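Local coordinates for AxyAgu115A (Amphibacillus xylanus NBRC 15112, PDB 6NPS), which probably acts as a family GH115 alpha-glucuronidase, a glycoside hydrolase that takes glucuronic acid substituents off arabinoglucuronoxylan, at residues A[30-35]-A[65-70]; A[830-835]-A[844-849]; A[536-541]-A[588-593]; A[358-363]-A[378-383]. The protein carries 3 engineered substitutions. One frame throughout, in Å; residues are numbered along the deposited sequence.

Contact 1: A[30-35]-A[65-70]; sequences SGVRKI and VLYGTV
In the N-terminal alpha/beta region a helix lies against strand 64-69 of a mixed sheet: V32 and R33, on helix 30-47, rest against Y67 and T69 of that strand. The axes of the two short pieces run nearly antiparallel, at 150°, and come within 9.5 Å. Y67 reaches across that spacing. With chi1 at 71° its CG stands between the backbone N and the carbonyl carbon, and the ring extends from the strand to the helix. V32 CG1 meets the ring obliquely, 3.7 Å from Y67 CE2, and the two side chains slide past each other in opposite directions. R33 crosses the tyrosine at about a right angle, laying the start of its chain on the hydroxyl (R33 CG to Y67 OH 3.7 Å) while the guanidinium leads off elsewhere. An alanine at Y67 removes the ring, and is likely to leave V32 CG1 and the foot of R33 without their packing partner and a gap between helix and strand. Helix 120-133 closes in as well: its L127 touches Y67, and T123 is hydrogen-bonded through OG1 to T69 OG1. No hydrogen bond joins the two segments directly. The other branch of V32 completes the contact further along the strand, CG2 lying 3.9 Å from T69 OG1.

Contact 2: A[830-835]-A[844-849]; sequences IKAFPT and DAPFVE
I830, partway along strand 828-833, meets V848 of strand 847-854. The two side chains reach toward each other tip to tip, I830 CD1 stopping 3.6 Å from V848 CG2. Chi1 of I830 is 63°, which sets CG1 between the backbone N and the carbonyl carbon, and the extended second torsion then carries CD1 straight on to the valine. K831 comes next and takes no part in the contact; its NZ makes a salt bridge with E433 on helix 428-440, tying this domain to the region that holds the barrel. A832 turns back toward the second segment, and its CB sits 4.3 Å from CG of P846, a looser touch made by a methyl and a proline ring. The strand closes at F833, which packs on W432 of that same helix, before a cis peptide leads into P834.

The pairing of I830 with V848 and of A832 with P846 means the chains pass in opposite senses, yet they are not sheet partners: the CA atoms of I830 and V848 are 9.2 Å apart. Strand 828-833 bonds to 814-821 and 940-948, whereas 847-854 has backbone bonds to 803-808 and 926-934, among others. The side chains probably meet between the faces of a beta-sandwich, as in galactose-binding-like domains, the clan of the GH115 C-terminal domain. All four touching residues are buried and apolar, so the contact rests on dispersion and exclusion of water, while each strand makes its backbone bonds to other strands.

Contact 3: A[536-541]-A[588-593]; sequences HETDQL and NGKNKY
K590 is held at two points by the first turn of helix 537-558, its aliphatic chain against T538 and its ammonium on D539. The close-packed part is the threonine side, where T538 is buried. T538 CG2 lies 3.9 Å from K590 CG, the two chains sliding past each other in opposite directions, while T538 OG1 turns aside to bond the backbone O of H531. L586, one turn back on the lysine's helix, also touches T538.

The polar side is more open: D539 and K590 are partly exposed, and a bound glycerol, probably from the crystallisation liquor, lies beside both and is hydrogen-bonded to K590 NZ. The lysine chain bends about CG-CD (chi3 58°) and again at chi4, which brings NZ round to D539, the two side chains crossing at about a right angle. The salt bridge is short, K590 NZ to D539 OD2 2.7 Å, and uses the syn lone pair of that oxygen. As D539 stands near the start of its helix, the helix end would probably favour its negative charge. A methionine in place of K590 would probably leave the D539 carboxylate without its countercharge and free to turn.

Around this pair, helix 601-629 packs on K590 through L605, and N591 bonds the backbone O of S656 in strand 655-657. The contact therefore joins the start of helix 537-558 to the closing turns of helix 564-596, within a group of long helices.

Contact 4: A[358-363]-A[378-383]; sequences PFFYGD and VILMLC
F360 and L380 cross at about a right angle, the phenylalanine coming from helix 356-361 and the leucine from strand 379-383. Chi1 of F360, 176°, sets CG anti to the backbone N and points the ring's far end at the strand. CZ does the touching, 3.8 Å from L380 CD1, and CE1 is only slightly farther from the same methyl. The leucine meets the ring obliquely. L380 puts CD1 forward by an extended second torsion, 172°, while its neighbours Y405 and H401 lie about it.

Y361, next along the helix, is turned differently. The edge of the F360 ring comes over one face of the tyrosine, with F360 CD2 3.5 Å above the Y361 plane and offset toward its rim. From there the tyrosine reaches the strand farther on, where Y361 OH passes L382 CD2 at a loose 4.4 Å. Its hydroxyl has a polar partner elsewhere, in T392 OG1.

These elements belong to a beta-alpha-beta unit of the TIM barrel: strand 348-351, helix 356-361, then strand 379-383, parallel to the first. G362, with positive phi, ends the helix, and R874 of the C-terminal domain bonds its O. Between the two segments no hydrogen bond forms. What holds the helix on the barrel strand here is apolar fit, a ring end on a methyl, with the polar demand of Y361 met by a neighbour outside the pair.

Overall arrangement
Along the chain the contacts follow one another as 1, 4, 3, 2, each closing before the next opens, and none touches another. Contact 1 lies in the N-terminal alpha/beta region, contact 4 in the TIM barrel, contact 3 among the long helices that follow, and contact 2 in the C-terminal beta domain. Contacts 1 and 3 are farthest apart, with centres 58 Å from each other on opposite sides of the chain's centre. Contacts 2 and 4 are the nearest by centre, at 29 Å, although their sequences are far apart. Helix 428-440 and R874 bring barrel and beta domain together there, so the chain folds back on itself.

Contact 1: A[30-35]-A[65-70]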
loop_
_atom_site.group_PDB
_atom_site.type_symbol
_atom_site.label_atom_id
_atom_site.label_comp_id
_atom_site.label_asym_id
_atom_site.label_seq_id
_atom_site.Cartn_x
_atom_site.Cartn_y
_atom_site.Cartn_z
ATOM N N SER A 30 8.856 -4.578 -65.283
ATOM C CA SER A 30 10.054 -4.207 -64.541
ATOM C C SER A 30 10.059 -4.802 -63.138
ATOM O O SER A 30 11.092 -5.293 -62.658
ATOM C CB SER A 30 10.132 -2.684 -64.465
ATOM O OG SER A 30 11.476 -2.259 -64.432
ATOM N N GLY A 31 8.916 -4.747 -62.456
ATOM C CA GLY A 31 8.849 -5.271 -61.104
ATOM C C GLY A 31 9.038 -6.781 -61.047
ATOM O O GLY A 31 9.607 -7.303 -60.091
ATOM N N VAL A 32 8.526 -7.502 -62.052
ATOM C CA VAL A 32 8.694 -8.952 -62.110
ATOM C C VAL A 32 10.160 -9.309 -62.323
ATOM O O VAL A 32 10.699 -10.191 -61.648
ATOM C CB VAL A 32 7.787 -9.534 -63.207
ATOM C CG1 VAL A 32 8.122 -11.012 -63.453
ATOM C CG2 VAL A 32 6.326 -9.344 -62.817
ATOM N N ARG A 33 10.842 -8.595 -63.215
ATOM C CA ARG A 33 12.274 -8.811 -63.404
ATOM C C ARG A 33 13.049 -8.572 -62.109
ATOM O O ARG A 33 13.948 -9.352 -61.770
ATOM C CB ARG A 33 12.790 -7.904 -64.520
ATOM C CG ARG A 33 13.767 -8.577 -65.482
ATOM C CD ARG A 33 13.638 -8.012 -66.891
ATOM N NE ARG A 33 13.556 -6.554 -66.858
ATOM C CZ ARG A 33 12.753 -5.821 -67.630
ATOM N NH1 ARG A 33 11.949 -6.411 -68.509
ATOM N NH2 ARG A 33 12.746 -4.497 -67.511
ATOM N N LYS A 34 12.691 -7.519 -61.346
ATOM C CA LYS A 34 13.359 -7.267 -60.060
ATOM C C LYS A 34 13.124 -8.394 -59.053
ATOM O O LYS A 34 14.016 -8.708 -58.247
ATOM C CB LYS A 34 12.888 -5.940 -59.458
ATOM C CG LYS A 34 13.219 -4.740 -60.312
ATOM C CD LYS A 34 12.630 -3.478 -59.712
ATOM C CE LYS A 34 13.617 -2.810 -58.765
ATOM N NZ LYS A 34 13.887 -1.401 -59.193
ATOM N N ILE A 35 11.910 -8.953 -59.007
ATOM C CA ILE A 35 11.664 -10.088 -58.111
ATOM C C ILE A 35 12.465 -11.308 -58.585
ATOM O O ILE A 35 13.052 -12.040 -57.782
ATOM C CB ILE A 35 10.149 -10.371 -58.046
ATOM C CG1 ILE A 35 9.392 -9.190 -57.410
ATOM C CG2 ILE A 35 9.856 -11.697 -57.348
ATOM C CD1 ILE A 35 9.734 -8.981 -55.959
ATOM N N VAL A 65 14.753 -21.996 -66.247
ATOM C CA VAL A 65 13.599 -21.448 -65.544
ATOM C C VAL A 65 13.012 -20.387 -66.472
ATOM O O VAL A 65 13.719 -19.459 -66.876
ATOM C CB VAL A 65 13.981 -20.851 -64.182
ATOM C CG1 VAL A 65 12.793 -20.116 -63.581
ATOM C CG2 VAL A 65 14.516 -21.955 -63.197
ATOM N N LEU A 66 11.749 -20.559 -66.858
ATOM C CA LEU A 66 11.077 -19.675 -67.817
ATOM C C LEU A 66 9.874 -19.070 -67.109
ATOM O O LEU A 66 8.929 -19.790 -66.765
ATOM C CB LEU A 66 10.651 -20.436 -69.073
ATOM C CG LEU A 66 11.720 -21.255 -69.812
ATOM C CD1 LEU A 66 11.136 -22.034 -70.994
ATOM C CD2 LEU A 66 12.834 -20.359 -70.294
ATOM N N TYR A 67 9.915 -17.758 -66.862
ATOM C CA TYR A 67 8.876 -17.080 -66.106
ATOM C C TYR A 67 8.287 -15.928 -66.919
ATOM O O TYR A 67 8.900 -15.421 -67.858
ATOM C CB TYR A 67 9.420 -16.560 -64.779
ATOM C CG TYR A 67 10.366 -15.382 -64.927
ATOM C CD1 TYR A 67 11.736 -15.581 -65.076
ATOM C CD2 TYR A 67 9.874 -14.062 -64.939
ATOM C CE1 TYR A 67 12.597 -14.517 -65.232
ATOM C CE2 TYR A 67 10.730 -12.984 -65.099
ATOM C CZ TYR A 67 12.089 -13.218 -65.238
ATOM O OH TYR A 67 12.946 -12.154 -65.378
ATOM N N GLY A 68 7.088 -15.513 -66.550
ATOM C CA GLY A 68 6.437 -14.450 -67.288
ATOM C C GLY A 68 5.044 -14.205 -66.768
ATOM O O GLY A 68 4.502 -14.984 -65.971
ATOM N N THR A 69 4.482 -13.083 -67.229
ATOM C CA THR A 69 3.110 -12.666 -66.969
ATOM C C THR A 69 2.326 -12.819 -68.257
ATOM O O THR A 69 2.778 -12.363 -69.322
ATOM C CB THR A 69 3.048 -11.204 -66.499
ATOM O OG1 THR A 69 3.934 -11.010 -65.391
ATOM C CG2 THR A 69 1.624 -10.820 -66.070
ATOM N N VAL A 70 1.172 -13.487 -68.183
ATOM C CA VAL A 70 0.359 -13.660 -69.384
ATOM C C VAL A 70 0.095 -12.295 -70.014
ATOM O O VAL A 70 -0.119 -11.302 -69.308
ATOM C CB VAL A 70 -0.969 -14.368 -69.051
ATOM C CG1 VAL A 70 -1.834 -14.469 -70.321
ATOM C CG2 VAL A 70 -0.756 -15.755 -68.475
#

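Contact 2: A[830-835]-A[844-849]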
loop_
_atom_site.group_PDB
_atom_site.type_symbol
_atom_site.label_atom_id
_atom_site.label_comp_id
_atom_site.label_asym_id
_atom_site.label_seq_id
_atom_site.Cartn_x
_atom_site.Cartn_y
_atom_site.Cartn_z
ATOM N N ILE A 830 -14.772 -22.802 -24.788
ATOM C CA ILE A 830 -15.744 -23.420 -25.683
ATOM C C ILE A 830 -16.486 -22.297 -26.383
ATOM O O ILE A 830 -16.677 -21.217 -25.819
ATOM C CB ILE A 830 -16.720 -24.370 -24.954
ATOM C CG1 ILE A 830 -17.568 -23.605 -23.923
ATOM C CG2 ILE A 830 -15.975 -25.543 -24.284
ATOM C CD1 ILE A 830 -18.680 -24.468 -23.340
ATOM N N LYS A 831 -16.869 -22.542 -27.629
ATOM C CA LYS A 831 -17.530 -21.541 -28.453
ATOM C C LYS A 831 -18.446 -22.275 -29.424
ATOM O O LYS A 831 -18.101 -23.353 -29.902
ATOM C CB LYS A 831 -16.494 -20.668 -29.186
ATOM C CG LYS A 831 -17.130 -19.593 -30.047
ATOM C CD LYS A 831 -16.084 -18.798 -30.826
ATOM C CE LYS A 831 -16.757 -17.743 -31.671
ATOM N NZ LYS A 831 -15.794 -16.923 -32.458
ATOM N N ALA A 832 -19.609 -21.703 -29.706
ATOM C CA ALA A 832 -20.535 -22.348 -30.626
ATOM C C ALA A 832 -20.141 -22.101 -32.077
ATOM O O ALA A 832 -19.762 -20.992 -32.448
ATOM C CB ALA A 832 -21.966 -21.860 -30.399
ATOM N N PHE A 833 -20.243 -23.142 -32.906
ATOM C CA PHE A 833 -20.044 -23.013 -34.355
ATOM C C PHE A 833 -21.261 -23.577 -35.076
ATOM O O PHE A 833 -21.782 -24.627 -34.668
ATOM C CB PHE A 833 -18.790 -23.773 -34.837
ATOM C CG PHE A 833 -17.508 -23.139 -34.421
ATOM C CD1 PHE A 833 -16.770 -22.356 -35.314
ATOM C CD2 PHE A 833 -17.023 -23.315 -33.129
ATOM C CE1 PHE A 833 -15.579 -21.746 -34.907
ATOM C CE2 PHE A 833 -15.843 -22.719 -32.728
ATOM C CZ PHE A 833 -15.119 -21.937 -33.606
ATOM N N PRO A 834 -21.703 -22.961 -36.186
ATOM C CA PRO A 834 -21.166 -21.764 -36.864
ATOM C C PRO A 834 -21.251 -20.493 -35.994
ATOM O O PRO A 834 -22.130 -20.399 -35.143
ATOM C CB PRO A 834 -22.074 -21.621 -38.117
ATOM C CG PRO A 834 -22.613 -22.969 -38.339
ATOM C CD PRO A 834 -22.795 -23.586 -36.965
ATOM N N THR A 835 -20.352 -19.534 -36.217
ATOM C CA THR A 835 -20.191 -18.386 -35.323
ATOM C C THR A 835 -21.118 -17.214 -35.623
ATOM O O THR A 835 -21.180 -16.301 -34.804
ATOM C CB THR A 835 -18.770 -17.816 -35.384
ATOM O OG1 THR A 835 -18.526 -17.294 -36.703
ATOM C CG2 THR A 835 -17.761 -18.849 -35.073
ATOM N N ASP A 844 -32.834 -23.888 -32.283
ATOM C CA ASP A 844 -31.603 -24.381 -32.883
ATOM C C ASP A 844 -30.377 -24.230 -31.982
ATOM O O ASP A 844 -29.275 -24.584 -32.407
ATOM C CB ASP A 844 -31.350 -23.646 -34.210
ATOM C CG ASP A 844 -31.269 -22.118 -34.030
ATOM O OD1 ASP A 844 -30.897 -21.401 -34.979
ATOM O OD2 ASP A 844 -31.554 -21.630 -32.912
ATOM N N ALA A 845 -30.513 -23.694 -30.768
ATOM C CA ALA A 845 -29.333 -23.439 -29.934
ATOM C C ALA A 845 -28.713 -24.746 -29.442
ATOM O O ALA A 845 -29.407 -25.546 -28.823
ATOM C CB ALA A 845 -29.699 -22.583 -28.728
ATOM N N PRO A 846 -27.419 -24.966 -29.643
ATOM C CA PRO A 846 -26.746 -26.100 -28.993
ATOM C C PRO A 846 -26.440 -25.789 -27.530
ATOM O O PRO A 846 -26.425 -24.628 -27.097
ATOM C CB PRO A 846 -25.437 -26.231 -29.776
ATOM C CG PRO A 846 -25.086 -24.770 -30.075
ATOM C CD PRO A 846 -26.473 -24.115 -30.392
ATOM N N PHE A 847 -26.148 -26.843 -26.772
ATOM C CA PHE A 847 -25.813 -26.663 -25.366
ATOM C C PHE A 847 -24.704 -27.616 -24.939
ATOM O O PHE A 847 -24.396 -28.604 -25.616
ATOM C CB PHE A 847 -27.054 -26.784 -24.440
ATOM C CG PHE A 847 -27.691 -28.148 -24.359
ATOM C CD1 PHE A 847 -27.185 -29.115 -23.506
ATOM C CD2 PHE A 847 -28.868 -28.428 -25.052
ATOM C CE1 PHE A 847 -27.783 -30.344 -23.390
ATOM C CE2 PHE A 847 -29.480 -29.667 -24.934
ATOM C CZ PHE A 847 -28.933 -30.626 -24.094
ATOM N N VAL A 848 -24.071 -27.262 -23.823
ATOM C CA VAL A 848 -23.201 -28.158 -23.068
ATOM C C VAL A 848 -23.825 -28.310 -21.695
ATOM O O VAL A 848 -24.519 -27.413 -21.207
ATOM C CB VAL A 848 -21.736 -27.667 -22.950
ATOM C CG1 VAL A 848 -21.032 -27.813 -24.307
ATOM C CG2 VAL A 848 -21.672 -26.225 -22.450
ATOM N N GLU A 849 -23.591 -29.457 -21.077
ATOM C CA GLU A 849 -24.214 -29.771 -19.799
ATOM C C GLU A 849 -23.149 -30.175 -18.788
ATOM O O GLU A 849 -22.346 -31.071 -19.054
ATOM C CB GLU A 849 -25.252 -30.883 -19.986
ATOM C CG GLU A 849 -25.993 -31.340 -18.730
ATOM C CD GLU A 849 -27.038 -32.421 -19.063
ATOM O OE1 GLU A 849 -28.025 -32.103 -19.763
ATOM O OE2 GLU A 849 -26.863 -33.587 -18.646
#

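Contact 3: A[536-541]-A[588-593]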
loop_
_atom_site.group_PDB
_atom_site.type_symbol
_atom_site.label_atom_id
_atom_site.label_comp_id
_atom_site.label_asym_id
_atom_site.label_seq_id
_atom_site.Cartn_x
_atom_site.Cartn_y
_atom_site.Cartn_z
ATOM N N HIS A 536 -1.582 -20.835 -5.702
ATOM C CA HIS A 536 -0.272 -21.111 -6.311
ATOM C C HIS A 536 -0.129 -20.480 -7.699
ATOM O O HIS A 536 0.687 -20.960 -8.501
ATOM C CB HIS A 536 0.029 -22.616 -6.439
ATOM C CG HIS A 536 -0.214 -23.403 -5.180
ATOM N ND1 HIS A 536 0.743 -23.546 -4.199
ATOM C CD2 HIS A 536 -1.297 -24.111 -4.761
ATOM C CE1 HIS A 536 0.256 -24.295 -3.220
ATOM N NE2 HIS A 536 -0.981 -24.652 -3.536
ATOM N N GLU A 537 -0.889 -19.435 -8.029
ATOM C CA GLU A 537 -0.823 -18.955 -9.418
ATOM C C GLU A 537 0.531 -18.323 -9.712
ATOM O O GLU A 537 1.111 -18.581 -10.774
ATOM C CB GLU A 537 -2.011 -18.029 -9.778
ATOM C CG GLU A 537 -2.123 -16.628 -9.125
ATOM C CD GLU A 537 -3.353 -15.796 -9.622
ATOM O OE1 GLU A 537 -4.268 -16.371 -10.298
ATOM O OE2 GLU A 537 -3.424 -14.579 -9.309
ATOM N N THR A 538 1.090 -17.551 -8.765
ATOM C CA THR A 538 2.407 -16.971 -8.993
ATOM C C THR A 538 3.483 -18.034 -9.118
ATOM O O THR A 538 4.287 -18.008 -10.052
ATOM C CB THR A 538 2.741 -15.978 -7.875
ATOM O OG1 THR A 538 2.044 -14.756 -8.139
ATOM C CG2 THR A 538 4.234 -15.641 -7.808
ATOM N N ASP A 539 3.528 -18.996 -8.184
ATOM C CA ASP A 539 4.603 -19.983 -8.244
ATOM C C ASP A 539 4.462 -20.936 -9.421
ATOM O O ASP A 539 5.474 -21.385 -9.984
ATOM C CB ASP A 539 4.660 -20.765 -6.924
ATOM C CG ASP A 539 5.224 -19.905 -5.775
ATOM O OD1 ASP A 539 4.650 -19.956 -4.664
ATOM O OD2 ASP A 539 6.218 -19.163 -5.987
ATOM N N GLN A 540 3.240 -21.286 -9.807
ATOM C CA GLN A 540 3.098 -22.099 -11.015
ATOM C C GLN A 540 3.593 -21.348 -12.255
ATOM O O GLN A 540 4.261 -21.932 -13.114
ATOM C CB GLN A 540 1.641 -22.547 -11.197
ATOM C CG GLN A 540 1.377 -23.792 -10.364
ATOM C CD GLN A 540 -0.091 -24.078 -10.103
ATOM O OE1 GLN A 540 -0.991 -23.476 -10.709
ATOM N NE2 GLN A 540 -0.337 -25.023 -9.204
ATOM N N LEU A 541 3.278 -20.057 -12.377
ATOM C CA LEU A 541 3.763 -19.317 -13.549
ATOM C C LEU A 541 5.289 -19.131 -13.502
ATOM O O LEU A 541 5.975 -19.323 -14.515
ATOM C CB LEU A 541 3.038 -17.968 -13.629
ATOM C CG LEU A 541 3.381 -17.048 -14.798
ATOM C CD1 LEU A 541 3.307 -17.888 -16.119
ATOM C CD2 LEU A 541 2.383 -15.891 -14.837
ATOM N N ASN A 588 8.702 -9.567 -7.668
ATOM C CA ASN A 588 8.446 -8.360 -6.897
ATOM C C ASN A 588 7.196 -8.529 -6.029
ATOM O O ASN A 588 7.146 -8.035 -4.888
ATOM C CB ASN A 588 8.312 -7.154 -7.870
ATOM C CG ASN A 588 8.185 -5.806 -7.167
ATOM O OD1 ASN A 588 7.593 -4.876 -7.731
ATOM N ND2 ASN A 588 8.775 -5.663 -5.980
ATOM N N GLY A 589 6.170 -9.190 -6.564
ATOM C CA GLY A 589 5.000 -9.500 -5.752
ATOM C C GLY A 589 5.328 -10.382 -4.548
ATOM O O GLY A 589 4.864 -10.119 -3.442
ATOM N N LYS A 590 6.145 -11.419 -4.740
ATOM C CA LYS A 590 6.558 -12.236 -3.590
ATOM C C LYS A 590 7.400 -11.429 -2.611
ATOM O O LYS A 590 7.222 -11.555 -1.391
ATOM C CB LYS A 590 7.331 -13.462 -4.061
ATOM C CG LYS A 590 6.486 -14.453 -4.888
ATOM C CD LYS A 590 7.371 -15.609 -5.398
ATOM C CE LYS A 590 8.002 -16.283 -4.242
ATOM N NZ LYS A 590 7.752 -17.723 -4.370
ATOM N N ASN A 591 8.284 -10.560 -3.138
ATOM C CA ASN A 591 9.150 -9.731 -2.303
ATOM C C ASN A 591 8.328 -8.823 -1.408
ATOM O O ASN A 591 8.534 -8.761 -0.186
ATOM C CB ASN A 591 10.084 -8.902 -3.202
ATOM C CG ASN A 591 10.676 -7.684 -2.482
ATOM O OD1 ASN A 591 10.359 -6.529 -2.826
ATOM N ND2 ASN A 591 11.521 -7.932 -1.465
ATOM N N LYS A 592 7.394 -8.097 -2.011
ATOM C CA LYS A 592 6.540 -7.187 -1.266
ATOM C C LYS A 592 5.719 -7.923 -0.211
ATOM O O LYS A 592 5.543 -7.426 0.899
ATOM C CB LYS A 592 5.620 -6.470 -2.245
ATOM C CG LYS A 592 4.645 -5.470 -1.654
ATOM C CD LYS A 592 3.872 -4.786 -2.810
ATOM C CE LYS A 592 2.777 -3.838 -2.330
ATOM N NZ LYS A 592 1.436 -4.478 -2.381
ATOM N N TYR A 593 5.149 -9.074 -0.570
ATOM C CA TYR A 593 4.284 -9.810 0.354
ATOM C C TYR A 593 5.088 -10.348 1.539
ATOM O O TYR A 593 4.642 -10.282 2.695
ATOM C CB TYR A 593 3.594 -10.953 -0.409
ATOM C CG TYR A 593 2.734 -11.877 0.436
ATOM C CD1 TYR A 593 1.369 -11.636 0.608
ATOM C CD2 TYR A 593 3.288 -12.979 1.071
ATOM C CE1 TYR A 593 0.566 -12.503 1.372
ATOM C CE2 TYR A 593 2.500 -13.845 1.855
ATOM C CZ TYR A 593 1.139 -13.590 1.999
ATOM O OH TYR A 593 0.361 -14.433 2.771
#

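Contact 4: A[358-363]-A[378-383]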
loop_
_atom_site.group_PDB
_atom_site.type_symbol
_atom_site.label_atom_id
_atom_site.label_comp_id
_atom_site.label_asym_id
_atom_site.label_seq_id
_atom_site.Cartn_x
_atom_site.Cartn_y
_atom_site.Cartn_z
ATOM N N PRO A 358 -20.279 4.537 -34.692
ATOM C CA PRO A 358 -21.575 5.194 -34.419
ATOM C C PRO A 358 -22.045 6.131 -35.535
ATOM O O PRO A 358 -23.254 6.323 -35.702
ATOM C CB PRO A 358 -21.312 5.957 -33.111
ATOM C CG PRO A 358 -20.243 5.157 -32.423
ATOM C CD PRO A 358 -19.356 4.657 -33.537
ATOM N N PHE A 359 -21.129 6.727 -36.301
ATOM C CA PHE A 359 -21.554 7.626 -37.373
ATOM C C PHE A 359 -22.183 6.842 -38.512
ATOM O O PHE A 359 -23.088 7.345 -39.192
ATOM C CB PHE A 359 -20.369 8.451 -37.888
ATOM C CG PHE A 359 -19.721 9.343 -36.842
ATOM C CD1 PHE A 359 -20.375 9.660 -35.657
ATOM C CD2 PHE A 359 -18.460 9.882 -37.065
ATOM C CE1 PHE A 359 -19.778 10.487 -34.710
ATOM C CE2 PHE A 359 -17.861 10.710 -36.122
ATOM C CZ PHE A 359 -18.519 11.009 -34.943
ATOM N N PHE A 360 -21.740 5.596 -38.701
ATOM C CA PHE A 360 -22.200 4.797 -39.835
ATOM C C PHE A 360 -23.653 4.365 -39.646
ATOM O O PHE A 360 -24.501 4.580 -40.528
ATOM C CB PHE A 360 -21.265 3.588 -40.014
ATOM C CG PHE A 360 -21.689 2.631 -41.111
ATOM C CD1 PHE A 360 -21.730 3.042 -42.438
ATOM C CD2 PHE A 360 -22.043 1.322 -40.806
ATOM C CE1 PHE A 360 -22.112 2.157 -43.443
ATOM C CE2 PHE A 360 -22.428 0.436 -41.797
ATOM C CZ PHE A 360 -22.464 0.847 -43.117
ATOM N N TYR A 361 -23.968 3.798 -38.479
ATOM C CA TYR A 361 -25.294 3.229 -38.245
ATOM C C TYR A 361 -26.341 4.307 -37.937
ATOM O O TYR A 361 -27.402 4.347 -38.575
ATOM C CB TYR A 361 -25.206 2.208 -37.116
ATOM C CG TYR A 361 -24.317 1.018 -37.428
ATOM C CD1 TYR A 361 -24.627 0.140 -38.466
ATOM C CD2 TYR A 361 -23.186 0.744 -36.655
ATOM C CE1 TYR A 361 -23.830 -0.956 -38.744
ATOM C CE2 TYR A 361 -22.379 -0.363 -36.920
ATOM C CZ TYR A 361 -22.710 -1.209 -37.967
ATOM O OH TYR A 361 -21.899 -2.297 -38.226
ATOM N N GLY A 362 -26.051 5.197 -36.978
ATOM C CA GLY A 362 -26.981 6.239 -36.550
ATOM C C GLY A 362 -27.759 5.883 -35.293
ATOM O O GLY A 362 -27.217 5.225 -34.399
ATOM N N ASP A 363 -28.965 6.359 -35.212
ATOM C CA ASP A 363 -29.818 6.108 -34.087
ATOM C C ASP A 363 -31.245 6.305 -34.494
ATOM O O ASP A 363 -31.537 6.661 -35.621
ATOM C CB ASP A 363 -29.445 6.943 -32.867
ATOM C CG ASP A 363 -29.827 8.412 -32.992
ATOM O OD1 ASP A 363 -29.354 9.162 -32.135
ATOM O OD2 ASP A 363 -30.568 8.833 -33.907
ATOM N N VAL A 378 -17.918 1.195 -52.365
ATOM C CA VAL A 378 -16.846 1.505 -51.425
ATOM C C VAL A 378 -16.646 0.342 -50.451
ATOM O O VAL A 378 -17.618 -0.228 -49.921
ATOM C CB VAL A 378 -17.150 2.814 -50.673
ATOM C CG1 VAL A 378 -16.086 3.069 -49.582
ATOM C CG2 VAL A 378 -17.208 3.978 -51.645
ATOM N N ILE A 379 -15.383 -0.005 -50.189
ATOM C CA ILE A 379 -15.087 -0.965 -49.127
ATOM C C ILE A 379 -15.356 -0.319 -47.774
ATOM O O ILE A 379 -14.847 0.765 -47.487
ATOM C CB ILE A 379 -13.623 -1.423 -49.195
ATOM C CG1 ILE A 379 -13.306 -2.088 -50.540
ATOM C CG2 ILE A 379 -13.327 -2.377 -48.019
ATOM C CD1 ILE A 379 -11.823 -1.971 -50.892
ATOM N N LEU A 380 -16.103 -1.010 -46.907
ATOM C CA LEU A 380 -16.448 -0.476 -45.589
ATOM C C LEU A 380 -15.555 -1.180 -44.594
ATOM O O LEU A 380 -15.729 -2.377 -44.315
ATOM C CB LEU A 380 -17.933 -0.665 -45.286
ATOM C CG LEU A 380 -18.879 0.080 -46.247
ATOM C CD1 LEU A 380 -20.347 -0.269 -46.051
ATOM C CD2 LEU A 380 -18.713 1.583 -46.071
ATOM N N MET A 381 -14.556 -0.468 -44.091
ATOM C CA MET A 381 -13.541 -1.117 -43.278
ATOM C C MET A 381 -13.963 -1.041 -41.816
ATOM O O MET A 381 -14.012 0.055 -41.238
ATOM C CB MET A 381 -12.164 -0.492 -43.472
ATOM C CG MET A 381 -11.112 -1.340 -42.728
ATOM S SD MET A 381 -9.476 -0.625 -42.789
ATOM C CE MET A 381 -9.775 0.922 -41.973
ATOM N N LEU A 382 -14.313 -2.198 -41.238
ATOM C CA LEU A 382 -14.591 -2.313 -39.814
ATOM C C LEU A 382 -13.267 -2.394 -39.059
ATOM O O LEU A 382 -12.202 -2.645 -39.640
ATOM C CB LEU A 382 -15.455 -3.558 -39.522
ATOM C CG LEU A 382 -16.807 -3.529 -40.268
ATOM C CD1 LEU A 382 -17.473 -4.887 -40.365
ATOM C CD2 LEU A 382 -17.746 -2.537 -39.630
ATOM N N CYS A 383 -13.326 -2.193 -37.750
ATOM C CA CYS A 383 -12.096 -2.140 -36.975
ATOM C C CYS A 383 -12.317 -2.933 -35.704
ATOM O O CYS A 383 -13.452 -3.014 -35.210
ATOM C CB CYS A 383 -11.707 -0.687 -36.656
ATOM S SG CYS A 383 -11.671 0.350 -38.205
#